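Local coordinates for protein transcriptional activator II (Enterobacteria phage lambda, PDB 1ZS4) that activates phage transcription as a DNA-binding homotetramer, switching on the promoters for the repressor and integrase genes so that lambda can establish latency, at residues Ile41-Trp44 with Lys45-Trp48; Met68-Leu71 with Ala72-Val75. All blocks are in the same frame, centred on the assembly; numbering follows the deposited sequence.

Interaction 1 (Ile41-Trp44 with Lys45-Trp48); sequences ISRW and KRDW. With nucleotides of chain A.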
loop_
_atom_site.group_PDB
_atom_site.type_symbol
_atom_site.label_atom_id
_atom_site.label_comp_id
_atom_site.label_asym_id
_atom_site.label_seq_id
_atom_site.Cartn_x
_atom_site.Cartn_y
_atom_site.Cartn_z
ATOM N N ILE C 41 0.921 -0.762 -26.425
ATOM C CA ILE C 41 0.474 0.630 -26.331
ATOM C C ILE C 41 -0.930 0.715 -26.932
ATOM O O ILE C 41 -1.827 1.351 -26.358
ATOM C CB ILE C 41 1.433 1.599 -27.074
ATOM C CG1 ILE C 41 2.826 1.545 -26.423
ATOM C CG2 ILE C 41 0.876 3.049 -27.049
ATOM C CD1 ILE C 41 2.796 1.789 -24.925
ATOM N N SER C 42 -1.129 0.031 -28.055
ATOM C CA SER C 42 -2.424 0.020 -28.724
ATOM C C SER C 42 -3.516 -0.494 -27.780
ATOM O O SER C 42 -4.559 0.152 -27.589
ATOM C CB SER C 42 -2.351 -0.876 -29.971
ATOM O OG SER C 42 -3.565 -0.864 -30.695
ATOM N N ARG C 43 -3.270 -1.649 -27.161
ATOM C CA ARG C 43 -4.261 -2.227 -26.266
ATOM C C ARG C 43 -4.464 -1.441 -24.980
ATOM O O ARG C 43 -5.581 -1.395 -24.455
ATOM C CB ARG C 43 -3.915 -3.696 -25.985
ATOM C CG ARG C 43 -4.273 -4.571 -27.193
ATOM C CD ARG C 43 -3.802 -6.026 -27.136
ATOM N NE ARG C 43 -4.543 -6.777 -28.156
ATOM C CZ ARG C 43 -4.002 -7.495 -29.135
ATOM N NH1 ARG C 43 -2.682 -7.594 -29.251
ATOM N NH2 ARG C 43 -4.800 -8.090 -30.021
ATOM N N TRP C 44 -3.405 -0.806 -24.484
ATOM C CA TRP C 44 -3.512 -0.020 -23.258
ATOM C C TRP C 44 -4.509 1.133 -23.442
ATOM O O TRP C 44 -5.154 1.539 -22.481
ATOM C CB TRP C 44 -2.158 0.555 -22.830
ATOM C CG TRP C 44 -1.148 -0.437 -22.274
ATOM C CD1 TRP C 44 -1.273 -1.794 -22.196
ATOM C CD2 TRP C 44 0.169 -0.123 -21.799
ATOM N NE1 TRP C 44 -0.099 -2.356 -21.711
ATOM C CE2 TRP C 44 0.798 -1.348 -21.459
ATOM C CE3 TRP C 44 0.878 1.077 -21.627
ATOM C CZ2 TRP C 44 2.110 -1.406 -20.959
ATOM C CZ3 TRP C 44 2.179 1.024 -21.133
ATOM C CH2 TRP C 44 2.782 -0.218 -20.803
ATOM N N LYS C 45 -4.629 1.655 -24.662
ATOM C CA LYS C 45 -5.573 2.748 -24.930
ATOM C C LYS C 45 -6.980 2.351 -24.514
ATOM O O LYS C 45 -7.782 3.185 -24.083
ATOM C CB LYS C 45 -5.573 3.087 -26.432
ATOM C CG LYS C 45 -4.232 3.563 -26.953
ATOM C CD LYS C 45 -4.276 3.737 -28.461
ATOM C CE LYS C 45 -2.922 4.130 -29.009
ATOM N NZ LYS C 45 -2.859 4.091 -30.524
ATOM N N ARG C 46 -7.272 1.062 -24.641
ATOM C CA ARG C 46 -8.574 0.505 -24.317
ATOM C C ARG C 46 -8.647 -0.050 -22.905
ATOM O O ARG C 46 -9.598 0.192 -22.168
ATOM C CB ARG C 46 -8.899 -0.621 -25.303
ATOM C CG ARG C 46 -10.187 -1.416 -25.011
ATOM C CD ARG C 46 -10.213 -2.685 -25.871
ATOM N NE ARG C 46 -9.170 -3.600 -25.411
ATOM C CZ ARG C 46 -8.629 -4.570 -26.139
ATOM N NH1 ARG C 46 -9.029 -4.778 -27.392
ATOM N NH2 ARG C 46 -7.676 -5.325 -25.607
ATOM N N ASP C 47 -7.609 -0.788 -22.536
ATOM C CA ASP C 47 -7.562 -1.472 -21.256
ATOM C C ASP C 47 -7.127 -0.692 -20.035
ATOM O O ASP C 47 -7.533 -1.037 -18.924
ATOM C CB ASP C 47 -6.657 -2.709 -21.379
ATOM C CG ASP C 47 -7.163 -3.706 -22.407
ATOM O OD1 ASP C 47 -8.386 -3.710 -22.684
ATOM O OD2 ASP C 47 -6.333 -4.490 -22.933
ATOM N N TRP C 48 -6.307 0.340 -20.222
ATOM C CA TRP C 48 -5.771 1.092 -19.086
ATOM C C TRP C 48 -5.935 2.592 -19.063
ATOM O O TRP C 48 -6.033 3.180 -17.995
ATOM C CB TRP C 48 -4.274 0.791 -18.910
ATOM C CG TRP C 48 -4.032 -0.601 -18.459
ATOM C CD1 TRP C 48 -3.548 -1.641 -19.207
ATOM C CD2 TRP C 48 -4.373 -1.146 -17.182
ATOM N NE1 TRP C 48 -3.579 -2.807 -18.470
ATOM C CE2 TRP C 48 -4.080 -2.532 -17.226
ATOM C CE3 TRP C 48 -4.903 -0.602 -16.006
ATOM C CZ2 TRP C 48 -4.305 -3.379 -16.138
ATOM C CZ3 TRP C 48 -5.129 -1.442 -14.919
ATOM C CH2 TRP C 48 -4.830 -2.820 -14.995
ATOM P P DT A 8 -4.404 1.904 -32.829
ATOM O OP1 DT A 8 -5.647 2.663 -32.516
ATOM O OP2 DT A 8 -3.413 1.670 -31.757
ATOM O "O5'" DT A 8 -4.868 0.520 -33.473
ATOM C "C5'" DT A 8 -5.699 0.549 -34.626
ATOM C "C4'" DT A 8 -6.253 -0.812 -34.993
ATOM O "O4'" DT A 8 -5.212 -1.649 -35.573
ATOM C "C3'" DT A 8 -6.809 -1.632 -33.826
ATOM O "O3'" DT A 8 -7.922 -2.408 -34.304
ATOM C "C2'" DT A 8 -5.612 -2.477 -33.398
ATOM C "C1'" DT A 8 -4.956 -2.775 -34.742
ATOM N N1 DT A 8 -3.501 -3.091 -34.802
ATOM C C2 DT A 8 -3.107 -4.152 -35.607
ATOM O O2 DT A 8 -3.891 -4.860 -36.232
ATOM N N3 DT A 8 -1.751 -4.359 -35.656
ATOM C C4 DT A 8 -0.777 -3.648 -34.992
ATOM O O4 DT A 8 0.401 -3.943 -35.133
ATOM C C5 DT A 8 -1.253 -2.570 -34.152
ATOM C C7 DT A 8 -0.246 -1.765 -33.386
ATOM C C6 DT A 8 -2.573 -2.344 -34.098
ATOM P P DT A 9 -8.794 -3.289 -33.291
ATOM O OP1 DT A 9 -10.198 -3.140 -33.753
ATOM O OP2 DT A 9 -8.455 -3.005 -31.878
ATOM O "O5'" DT A 9 -8.315 -4.772 -33.636
ATOM C "C5'" DT A 9 -8.308 -5.183 -34.990
ATOM C "C4'" DT A 9 -7.891 -6.627 -35.155
ATOM O "O4'" DT A 9 -6.443 -6.756 -35.156
ATOM C "C3'" DT A 9 -8.367 -7.564 -34.041
ATOM O "O3'" DT A 9 -8.533 -8.852 -34.635
ATOM C "C2'" DT A 9 -7.199 -7.544 -33.063
ATOM C "C1'" DT A 9 -6.024 -7.512 -34.028
ATOM N N1 DT A 9 -4.711 -7.013 -33.578
ATOM C C2 DT A 9 -3.579 -7.567 -34.151
ATOM O O2 DT A 9 -3.608 -8.454 -34.987
ATOM N N3 DT A 9 -2.400 -7.035 -33.713
ATOM C C4 DT A 9 -2.233 -6.029 -32.791
ATOM O O4 DT A 9 -1.102 -5.637 -32.524
ATOM C C5 DT A 9 -3.451 -5.505 -32.218
ATOM C C7 DT A 9 -3.362 -4.414 -31.194
ATOM C C6 DT A 9 -4.616 -6.019 -32.630
ATOM P P DG A 10 -9.237 -10.052 -33.832
ATOM O OP1 DG A 10 -10.516 -10.283 -34.538
ATOM O OP2 DG A 10 -9.230 -9.871 -32.362
ATOM O "O5'" DG A 10 -8.279 -11.265 -34.205
ATOM C "C5'" DG A 10 -7.923 -11.487 -35.565
ATOM C "C4'" DG A 10 -6.951 -12.638 -35.687
ATOM O "O4'" DG A 10 -5.622 -12.218 -35.283
ATOM C "C3'" DG A 10 -7.299 -13.802 -34.762
ATOM O "O3'" DG A 10 -6.866 -15.020 -35.382
ATOM C "C2'" DG A 10 -6.531 -13.462 -33.494
ATOM C "C1'" DG A 10 -5.261 -12.840 -34.059
ATOM N N9 DG A 10 -4.563 -11.852 -33.238
ATOM C C8 DG A 10 -5.119 -10.866 -32.460
ATOM N N7 DG A 10 -4.227 -10.113 -31.874
ATOM C C5 DG A 10 -3.010 -10.642 -32.280
ATOM C C6 DG A 10 -1.687 -10.243 -31.972
ATOM O O6 DG A 10 -1.312 -9.317 -31.243
ATOM N N1 DG A 10 -0.744 -11.048 -32.609
ATOM C C2 DG A 10 -1.042 -12.109 -33.430
ATOM N N2 DG A 10 0.012 -12.768 -33.950
ATOM N N3 DG A 10 -2.274 -12.495 -33.719
ATOM C C4 DG A 10 -3.202 -11.721 -33.118
HETATM O O HOH W 1 -7.383 -6.451 -29.353
#

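Interaction 2 (Met68-Leu71 with Ala72-Val75); sequences MARL and ARQV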
loop_
_atom_site.group_PDB
_atom_site.type_symbol
_atom_site.label_atom_id
_atom_site.label_comp_id
_atom_site.label_asym_id
_atom_site.label_seq_id
_atom_site.Cartn_x
_atom_site.Cartn_y
_atom_site.Cartn_z
ATOM N N MET C 68 -6.338 16.011 5.419
ATOM C CA MET C 68 -4.917 16.262 5.625
ATOM C C MET C 68 -4.572 16.224 7.115
ATOM O O MET C 68 -3.520 15.710 7.502
ATOM C CB MET C 68 -4.510 17.620 5.047
ATOM C CG MET C 68 -3.002 17.938 5.160
ATOM S SD MET C 68 -1.865 16.641 4.564
ATOM C CE MET C 68 -2.005 16.866 2.797
ATOM N N ALA C 69 -5.455 16.767 7.947
ATOM C CA ALA C 69 -5.199 16.760 9.388
ATOM C C ALA C 69 -5.179 15.327 9.904
ATOM O O ALA C 69 -4.368 14.973 10.766
ATOM C CB ALA C 69 -6.275 17.570 10.128
ATOM N N ARG C 70 -6.071 14.502 9.364
ATOM C CA ARG C 70 -6.178 13.109 9.761
ATOM C C ARG C 70 -4.922 12.352 9.359
ATOM O O ARG C 70 -4.410 11.546 10.126
ATOM C CB ARG C 70 -7.412 12.496 9.103
ATOM C CG ARG C 70 -7.665 11.029 9.395
ATOM C CD ARG C 70 -9.092 10.728 8.960
ATOM N NE ARG C 70 -10.010 11.590 9.703
ATOM C CZ ARG C 70 -11.213 11.966 9.285
ATOM N NH1 ARG C 70 -11.674 11.565 8.106
ATOM N NH2 ARG C 70 -11.958 12.749 10.056
ATOM N N LEU C 71 -4.435 12.607 8.148
ATOM C CA LEU C 71 -3.217 11.952 7.669
ATOM C C LEU C 71 -2.037 12.408 8.527
ATOM O O LEU C 71 -1.203 11.607 8.925
ATOM C CB LEU C 71 -2.947 12.328 6.212
ATOM C CG LEU C 71 -3.838 11.715 5.140
ATOM C CD1 LEU C 71 -3.616 12.424 3.812
ATOM C CD2 LEU C 71 -3.498 10.242 5.004
ATOM N N ALA C 72 -1.969 13.700 8.821
ATOM C CA ALA C 72 -0.863 14.209 9.615
ATOM C C ALA C 72 -0.832 13.572 10.998
ATOM O O ALA C 72 0.244 13.275 11.519
ATOM C CB ALA C 72 -0.949 15.734 9.732
ATOM N N ARG C 73 -2.004 13.371 11.596
ATOM C CA ARG C 73 -2.072 12.758 12.924
ATOM C C ARG C 73 -1.586 11.323 12.846
ATOM O O ARG C 73 -0.813 10.869 13.688
ATOM C CB ARG C 73 -3.505 12.744 13.461
ATOM C CG ARG C 73 -4.032 14.082 13.922
ATOM C CD ARG C 73 -5.313 13.875 14.726
ATOM N NE ARG C 73 -6.373 13.233 13.942
ATOM C CZ ARG C 73 -7.263 13.887 13.197
ATOM N NH1 ARG C 73 -7.235 15.214 13.125
ATOM N NH2 ARG C 73 -8.189 13.213 12.517
ATOM N N GLN C 74 -2.050 10.619 11.818
ATOM C CA GLN C 74 -1.680 9.222 11.624
ATOM C C GLN C 74 -0.198 9.045 11.386
ATOM O O GLN C 74 0.419 8.147 11.950
ATOM C CB GLN C 74 -2.438 8.630 10.441
ATOM C CG GLN C 74 -3.946 8.551 10.624
ATOM C CD GLN C 74 -4.654 8.133 9.348
ATOM O OE1 GLN C 74 -4.591 8.828 8.333
ATOM N NE2 GLN C 74 -5.325 6.990 9.390
ATOM N N VAL C 75 0.368 9.881 10.523
ATOM C CA VAL C 75 1.783 9.777 10.231
ATOM C C VAL C 75 2.601 10.213 11.439
ATOM O O VAL C 75 3.636 9.628 11.746
ATOM C CB VAL C 75 2.148 10.620 8.998
ATOM C CG1 VAL C 75 3.652 10.598 8.783
ATOM C CG2 VAL C 75 1.429 10.048 7.770
#

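Interaction 1 (Ile41-Trp44 with Lys45-Trp48)
Ile41-Trp44 runs straight into Lys45-Trp48 as the last turns of helix 38-47, with Trp48 just beyond its end; Arg43 O accepts from both Arg46 N and, at 2.9 Å, Asp47 N, and Trp48 N closes onto Trp44 O. This is the recognition helix of the predicted helix-turn-helix motif. Arg43, extended from CG to NE, reaches the guanine edge of DG10 of chain A with a paired grip, NH1 to O6 at 3.0 Å and NH2 to N7 at 2.8 Å, while one face of its guanidinium lies over the base of DT9 of chain A. Arg46 runs alongside Arg43, and a water accepts from Arg43 NE and Arg46 NH1. Side-on, Arg46 holds Asp47 through NE to OD1 (2.8 Å) and NH2 to OD2. Ser42 OG and Lys45 NZ converge on OP2 of DT8 of chain A, and Lys45 NZ also bonds Thr27 OG1. Near the helix end Trp48 turns its edge to the face of Trp44, planes at 90°, and Trp44 NE1 hydrogen-bonds another phosphate of the DNA. The two-bond pattern on DG10 implies direct reading of guanine, and the Asp47 carboxylate probably offsets the charge of Arg46 beside Arg43.

Interaction 2 (Met68-Leu71 with Ala72-Val75)
Side chains three and four residues apart along helix 65-78 make this contact, a local one within the last helix of the chain, its nearest atom about 26 Å from the bound DNA. The backbone supplies regular i to i+4 hydrogen bonds, from Ala72 N to Met68 O at 2.9 Å through to Val75 N to Leu71 O at 2.8 Å. Arg73 folds back over the preceding turn: with the chain bent at chi3 (-61°), its guanidinium lays one face over Ala69 O and Arg70 CA, and NH2 comes 3.6 Å from Arg70 CB. That same NH2 lies near the guanidinium plane of Arg70, 3.7 Å from Arg70 NE, so two like charges sit close on an exposed flank, the planes 57° apart. The opposing flank of the amphipathic helix is apolar and serves the tetramer: Leu71 packs on Met24 of the second subunit and on Met68 of the third, while Val75 meets Val75 of the second subunit and Leu71 of the third. Gln74 borders both surfaces. Its extended side chain runs alongside Arg70, amide and guanidinium planes nearly perpendicular at 87°, and its OE1 stands 3.8 Å from Leu71 CD2, where the two side chains cross. Met68 and Ala72 both pack against Gln74 of the second subunit, and Met68 of the third subunit packs on Gln74 here. On the apolar side, Ala72 CB rests 3.4 Å from Met68 O.

How the interactions relate
From the N terminus the chain passes through helices 7-25 and 27-34 before reaching interaction 1 on helix 38-47; helix 49-59 and a linker then lead to interaction 2 on helix 65-78. The two are in series, neither nested nor crossed, and each bridges adjoining segments of a single helix, closing no loop. They lie on opposite sides of the chain's centre, their own centres 36 Å apart and their nearest atoms about 23 Å apart. Interaction 1 joins the helix-turn-helix region to DNA, whereas interaction 2 belongs to the C-terminal helix and its intersubunit packing. Both touch the second subunit, so the chain meets that partner at two separate places.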